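Local coordinates for membrane protein (Acinetobacter baumannii AB307-0294, PDB 5DL5), which forms an outer-membrane beta-barrel of the OprD porin family that probably lets small solutes, and perhaps antibiotics, into the cell, at residues N276-S281 against L293-N298; L318-M323 against E331-I336. One frame throughout, in Å; residues are numbered along the deposited sequence.

Contact 1. Residues N276-S281 against L293-N298; sequences NIWAIS and LAYQQN
Trp-278 and Gln-297 face each other as a hydrogen-bonded antiparallel pair, and so do Ile-280 and Tyr-295. Four backbone bonds tie the two pairs, the longest from Trp-278 N to Gln-297 O (3.1 Å) and the return bond from Gln-297 N to Trp-278 O at 2.9 Å. CA-H...O contacts fill in between them, as from Ala-279 CA to Tyr-295 O (3.1 Å). The segment axes approach to 4.7 Å at 168°, the geometry of neighbouring strands in a beta hairpin, here 273-286 with 289-300 in the wall of an OprD-type barrel. Aromatic packing marks the face of Trp-278, Ile-280, Tyr-295 and Gln-297. With chi1 at 63°, the indole is swung between its own backbone N and carbonyl carbon, and its end leans toward the partner strand. There Trp-278 CH2 reaches Tyr-295 CE2 at 3.7 Å, meeting the phenol at its edge; the ring planes are 57° apart, neither stacked nor perpendicular. Gln-297 CB lies over one indole face, toward the rim. The phenol is anchored by Tyr-295 OH donating to Gln-297 OE1 (2.6 Å), from above the amide's carbonyl plane. On the other face, Ile-277 runs alongside Asn-298, with Ile-277 CD1 3.5 Å from Asn-298 OD1. That amide is buried but satisfied: OD1 accepts from Asn-275 ND2, and ND2 donates to the carbonyls of Phe-326 and Glu-331.

Contact 2. Residues L318-M323 against E331-I336; sequences LPNSYM and EKSAQI. With C8E ((hydroxyethyloxy)tri(ethyloxy)octane), chain B.
Asn-320 CG stands beside its backbone N (chi1 -64°) and Gln-335 extends from its strand with CG anti to its own N (chi1 166°), which sends the two amides past each other in opposite directions. Their planes are 59° apart, yet Gln-335 NE2 donates to Asn-320 OD1 at 2.7 Å, tilted from the Asn-320 carbonyl plane. The same nitrogen gives a second bond to Pro-319 O (2.9 Å), arriving from above that carbonyl plane. Both acceptors lie close to the Gln-335 amide plane. At its other end Gln-335 OE1 meets Tyr-322 OH, which donates across a very short 2.5 Å; the amide sits at the edge of the phenol ring. Two oxygens at NE2 and a hydroxyl at OE1 are together consistent with one orientation of this buried amide. Tyr-322 OH also accepts a hydrogen bond from Gln-337 NE2. Structurally, an irregular loop with an inverse gamma turn centred on Asn-320 is bound here to the wall strand 332-341, consistent with the inward-folded loops that constrict many porin barrels. The other end of the Asn-320 amide is equally engaged: ND2 donates to Ser-333 OG at 3.0 Å, almost straight, with the hydroxyl oxygen in the amide plane. Beyond the polar groups, the Tyr-322 ring meets that of Phe-378. Tyr-322 O accepts a 2.9 Å hydrogen bond from O21 of the bound detergent C8E, which is also hydrogen-bonded to Arg-41, Arg-420 and the backbone N of Asn-92.

In the fold
The centres of contacts 1 and 2 lie about 7 Å apart, and strand 289-300 is common ground: it pairs with 273-286 in contact 1 and, on its other edge, with 332-341 of contact 2. Probable backbone hydrogen bonds make that second junction, Ser-333 N to Gln-296 O at 2.8 Å and Gln-335 N to Ala-294 O at 2.9 Å. The loop 318-323 also reaches back to contact 1, where Gln-296 OE1 accepts from Asn-320 N, Leu-318 touches Ile-277 and Pro-319 touches Ala-279. Detergent C8E binds directly at the loop of contact 2, whereas the side chain of Gln-296 in contact 1 is about 12 Å from a bound C8E.

Contact 1. Residues N276-S281 against L293-N298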
# COMPACT_ATOMS: atom_id res chain seq x y z
N ASN A 276 3.08 -15.36 10.77
CA ASN A 276 3.08 -14.14 11.61
C ASN A 276 4.28 -13.22 11.21
O ASN A 276 5.40 -13.68 11.04
CB ASN A 276 3.22 -14.48 13.10
CG ASN A 276 2.09 -15.37 13.57
OD1 ASN A 276 0.98 -14.93 13.67
ND2 ASN A 276 2.34 -16.60 13.70
N ILE A 277 4.01 -11.95 11.03
CA ILE A 277 5.04 -10.94 10.75
C ILE A 277 4.76 -9.80 11.72
O ILE A 277 3.65 -9.30 11.87
CB ILE A 277 5.13 -10.55 9.29
CG1 ILE A 277 6.34 -9.62 9.06
CG2 ILE A 277 3.81 -10.00 8.79
CD1 ILE A 277 6.60 -9.34 7.59
N TRP A 278 5.82 -9.37 12.38
CA TRP A 278 5.76 -8.23 13.29
C TRP A 278 7.03 -7.35 13.19
O TRP A 278 8.02 -7.81 12.69
CB TRP A 278 5.47 -8.68 14.71
CG TRP A 278 6.48 -9.52 15.29
CD1 TRP A 278 6.56 -10.90 15.20
CD2 TRP A 278 7.65 -9.09 16.03
NE1 TRP A 278 7.74 -11.30 15.80
CE2 TRP A 278 8.44 -10.24 16.27
CE3 TRP A 278 8.14 -7.85 16.41
CZ2 TRP A 278 9.61 -10.22 17.02
CZ3 TRP A 278 9.41 -7.81 17.09
CH2 TRP A 278 10.09 -9.03 17.40
N ALA A 279 6.96 -6.14 13.73
CA ALA A 279 8.01 -5.19 13.63
C ALA A 279 7.91 -4.20 14.72
O ALA A 279 6.82 -3.91 15.18
CB ALA A 279 8.00 -4.49 12.30
N ILE A 280 9.08 -3.80 15.23
CA ILE A 280 9.21 -2.73 16.19
C ILE A 280 10.13 -1.66 15.61
O ILE A 280 11.14 -2.05 14.98
CB ILE A 280 9.75 -3.22 17.54
CG1 ILE A 280 11.08 -4.02 17.35
CG2 ILE A 280 8.72 -4.11 18.17
CD1 ILE A 280 11.84 -4.36 18.61
N SER A 281 9.78 -0.38 15.83
CA SER A 281 10.56 0.73 15.31
C SER A 281 10.68 1.76 16.36
O SER A 281 9.80 1.85 17.24
CB SER A 281 9.98 1.24 13.96
OG SER A 281 8.91 2.06 14.30
N LEU A 293 15.40 3.15 13.75
CA LEU A 293 15.90 1.78 13.76
C LEU A 293 14.65 0.88 13.77
O LEU A 293 13.69 1.19 14.51
CB LEU A 293 16.81 1.39 14.96
CG LEU A 293 18.10 2.16 15.12
CD1 LEU A 293 18.81 1.87 16.45
CD2 LEU A 293 19.01 2.03 13.87
N ALA A 294 14.64 -0.17 12.97
CA ALA A 294 13.48 -1.07 13.00
C ALA A 294 13.94 -2.49 12.83
O ALA A 294 14.92 -2.74 12.12
CB ALA A 294 12.50 -0.71 11.93
N TYR A 295 13.20 -3.40 13.45
CA TYR A 295 13.41 -4.85 13.32
C TYR A 295 12.09 -5.49 12.99
O TYR A 295 11.07 -5.06 13.52
CB TYR A 295 13.93 -5.40 14.69
CG TYR A 295 14.05 -6.87 14.73
CD1 TYR A 295 15.18 -7.52 14.18
CD2 TYR A 295 13.04 -7.65 15.27
CE1 TYR A 295 15.25 -8.93 14.16
CE2 TYR A 295 13.08 -9.04 15.27
CZ TYR A 295 14.24 -9.68 14.74
OH TYR A 295 14.30 -11.08 14.73
N GLN A 296 12.12 -6.52 12.11
CA GLN A 296 10.95 -7.12 11.57
C GLN A 296 11.23 -8.60 11.48
O GLN A 296 12.31 -9.03 11.13
CB GLN A 296 10.70 -6.52 10.18
CG GLN A 296 9.47 -6.94 9.47
CD GLN A 296 9.19 -6.02 8.24
OE1 GLN A 296 8.89 -4.86 8.42
NE2 GLN A 296 9.32 -6.55 7.07
N GLN A 297 10.25 -9.44 11.81
CA GLN A 297 10.52 -10.90 11.72
C GLN A 297 9.26 -11.65 11.32
O GLN A 297 8.13 -11.30 11.72
CB GLN A 297 10.97 -11.33 13.12
CG GLN A 297 10.90 -12.81 13.38
CD GLN A 297 11.60 -13.23 14.69
OE1 GLN A 297 12.24 -12.43 15.40
NE2 GLN A 297 11.67 -14.57 14.87
N ASN A 298 9.45 -12.66 10.51
CA ASN A 298 8.41 -13.58 10.10
C ASN A 298 8.55 -14.91 10.83
O ASN A 298 9.69 -15.36 10.98
CB ASN A 298 8.60 -13.93 8.61
CG ASN A 298 8.27 -12.79 7.68
OD1 ASN A 298 7.13 -12.74 7.10
ND2 ASN A 298 9.28 -11.84 7.50

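Contact 2. Residues L318-M323 against E331-I336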
# COMPACT_ATOMS: atom_id res chain seq x y z
N LEU A 318 4.18 -2.06 7.50
CA LEU A 318 5.36 -2.46 8.28
C LEU A 318 6.55 -1.57 7.79
O LEU A 318 6.51 -1.07 6.67
CB LEU A 318 5.69 -3.91 7.96
CG LEU A 318 4.64 -4.91 8.45
CD1 LEU A 318 4.94 -6.29 7.91
CD2 LEU A 318 4.59 -5.01 9.92
N PRO A 319 7.56 -1.38 8.61
CA PRO A 319 8.63 -0.35 8.31
C PRO A 319 9.69 -0.84 7.32
O PRO A 319 10.30 -0.08 6.61
CB PRO A 319 9.26 -0.15 9.71
CG PRO A 319 9.11 -1.44 10.47
CD PRO A 319 7.69 -1.89 10.02
N ASN A 320 9.95 -2.13 7.24
CA ASN A 320 11.09 -2.61 6.41
C ASN A 320 10.53 -3.05 5.08
O ASN A 320 10.43 -4.26 4.74
CB ASN A 320 11.89 -3.72 7.02
CG ASN A 320 12.60 -3.30 8.31
OD1 ASN A 320 12.56 -2.15 8.73
ND2 ASN A 320 13.22 -4.27 8.96
N SER A 321 10.26 -2.03 4.29
CA SER A 321 9.43 -2.16 3.10
C SER A 321 9.77 -1.02 2.15
O SER A 321 9.39 0.11 2.40
CB SER A 321 7.93 -2.02 3.43
OG SER A 321 7.18 -2.38 2.23
N TYR A 322 10.51 -1.34 1.11
CA TYR A 322 10.93 -0.37 0.07
C TYR A 322 10.75 -1.07 -1.26
O TYR A 322 9.63 -1.34 -1.60
CB TYR A 322 12.40 0.14 0.28
CG TYR A 322 12.57 0.98 1.57
CD1 TYR A 322 12.17 2.33 1.59
CD2 TYR A 322 13.02 0.39 2.76
CE1 TYR A 322 12.22 3.08 2.77
CE2 TYR A 322 13.08 1.12 3.94
CZ TYR A 322 12.77 2.49 3.92
OH TYR A 322 12.90 3.23 5.06
N MET A 323 11.77 -1.46 -2.00
CA MET A 323 11.51 -2.25 -3.20
C MET A 323 11.21 -3.67 -2.69
O MET A 323 10.21 -4.24 -3.03
CB MET A 323 12.64 -2.25 -4.19
CG MET A 323 12.27 -3.22 -5.33
SD MET A 323 13.61 -3.37 -6.49
CE MET A 323 14.81 -4.29 -5.58
N GLU A 331 12.03 -14.87 7.62
CA GLU A 331 13.00 -13.83 7.43
C GLU A 331 13.01 -12.86 8.62
O GLU A 331 11.97 -12.35 9.06
CB GLU A 331 12.70 -13.03 6.14
CG GLU A 331 13.77 -12.00 5.84
CD GLU A 331 13.62 -11.27 4.54
OE1 GLU A 331 12.63 -11.49 3.86
OE2 GLU A 331 14.53 -10.44 4.26
N LYS A 332 14.20 -12.59 9.10
CA LYS A 332 14.42 -11.47 10.00
C LYS A 332 15.01 -10.27 9.27
O LYS A 332 15.78 -10.49 8.38
CB LYS A 332 15.39 -11.90 11.12
CG LYS A 332 14.92 -13.08 11.95
CD LYS A 332 16.05 -13.41 12.94
CE LYS A 332 15.63 -14.03 14.24
NZ LYS A 332 15.51 -15.46 13.95
N SER A 333 14.78 -9.01 9.74
CA SER A 333 15.49 -7.92 9.08
C SER A 333 15.63 -6.70 10.00
O SER A 333 14.90 -6.54 11.00
CB SER A 333 14.73 -7.50 7.78
OG SER A 333 13.39 -7.11 8.06
N ALA A 334 16.62 -5.87 9.68
CA ALA A 334 16.98 -4.73 10.51
C ALA A 334 17.27 -3.57 9.59
O ALA A 334 17.86 -3.76 8.53
CB ALA A 334 18.20 -5.04 11.35
N GLN A 335 16.80 -2.39 9.99
CA GLN A 335 16.93 -1.22 9.24
C GLN A 335 17.48 -0.08 10.06
O GLN A 335 17.08 0.14 11.19
CB GLN A 335 15.53 -0.79 8.73
CG GLN A 335 15.45 0.63 8.18
CD GLN A 335 14.12 1.10 7.53
OE1 GLN A 335 14.11 2.14 6.90
NE2 GLN A 335 13.00 0.32 7.69
N ILE A 336 18.25 0.74 9.39
CA ILE A 336 18.55 2.10 9.83
C ILE A 336 18.15 3.09 8.73
O ILE A 336 18.42 2.86 7.57
CB ILE A 336 20.03 2.26 10.19
CG1 ILE A 336 20.32 3.74 10.55
CG2 ILE A 336 20.90 1.92 9.00
CD1 ILE A 336 21.53 3.82 11.40
C6 C8E B . 2.72 -8.84 -14.50
C7 C8E B . 3.81 -7.73 -14.57
C8 C8E B . 5.28 -8.20 -14.43
O9 C8E B . 6.16 -7.26 -13.72
C10 C8E B . 6.71 -7.94 -12.60
C11 C8E B . 5.74 -7.85 -11.41
O12 C8E B . 6.40 -8.06 -10.18
C13 C8E B . 7.42 -7.12 -9.80
C14 C8E B . 6.85 -6.05 -8.91
O15 C8E B . 7.59 -5.83 -7.72
C16 C8E B . 7.84 -6.94 -6.84
C17 C8E B . 7.83 -6.32 -5.44
O18 C8E B . 8.26 -4.94 -5.61
C19 C8E B . 7.61 -3.99 -4.75
C20 C8E B . 8.27 -2.63 -4.95
O21 C8E B . 7.96 -1.58 -3.98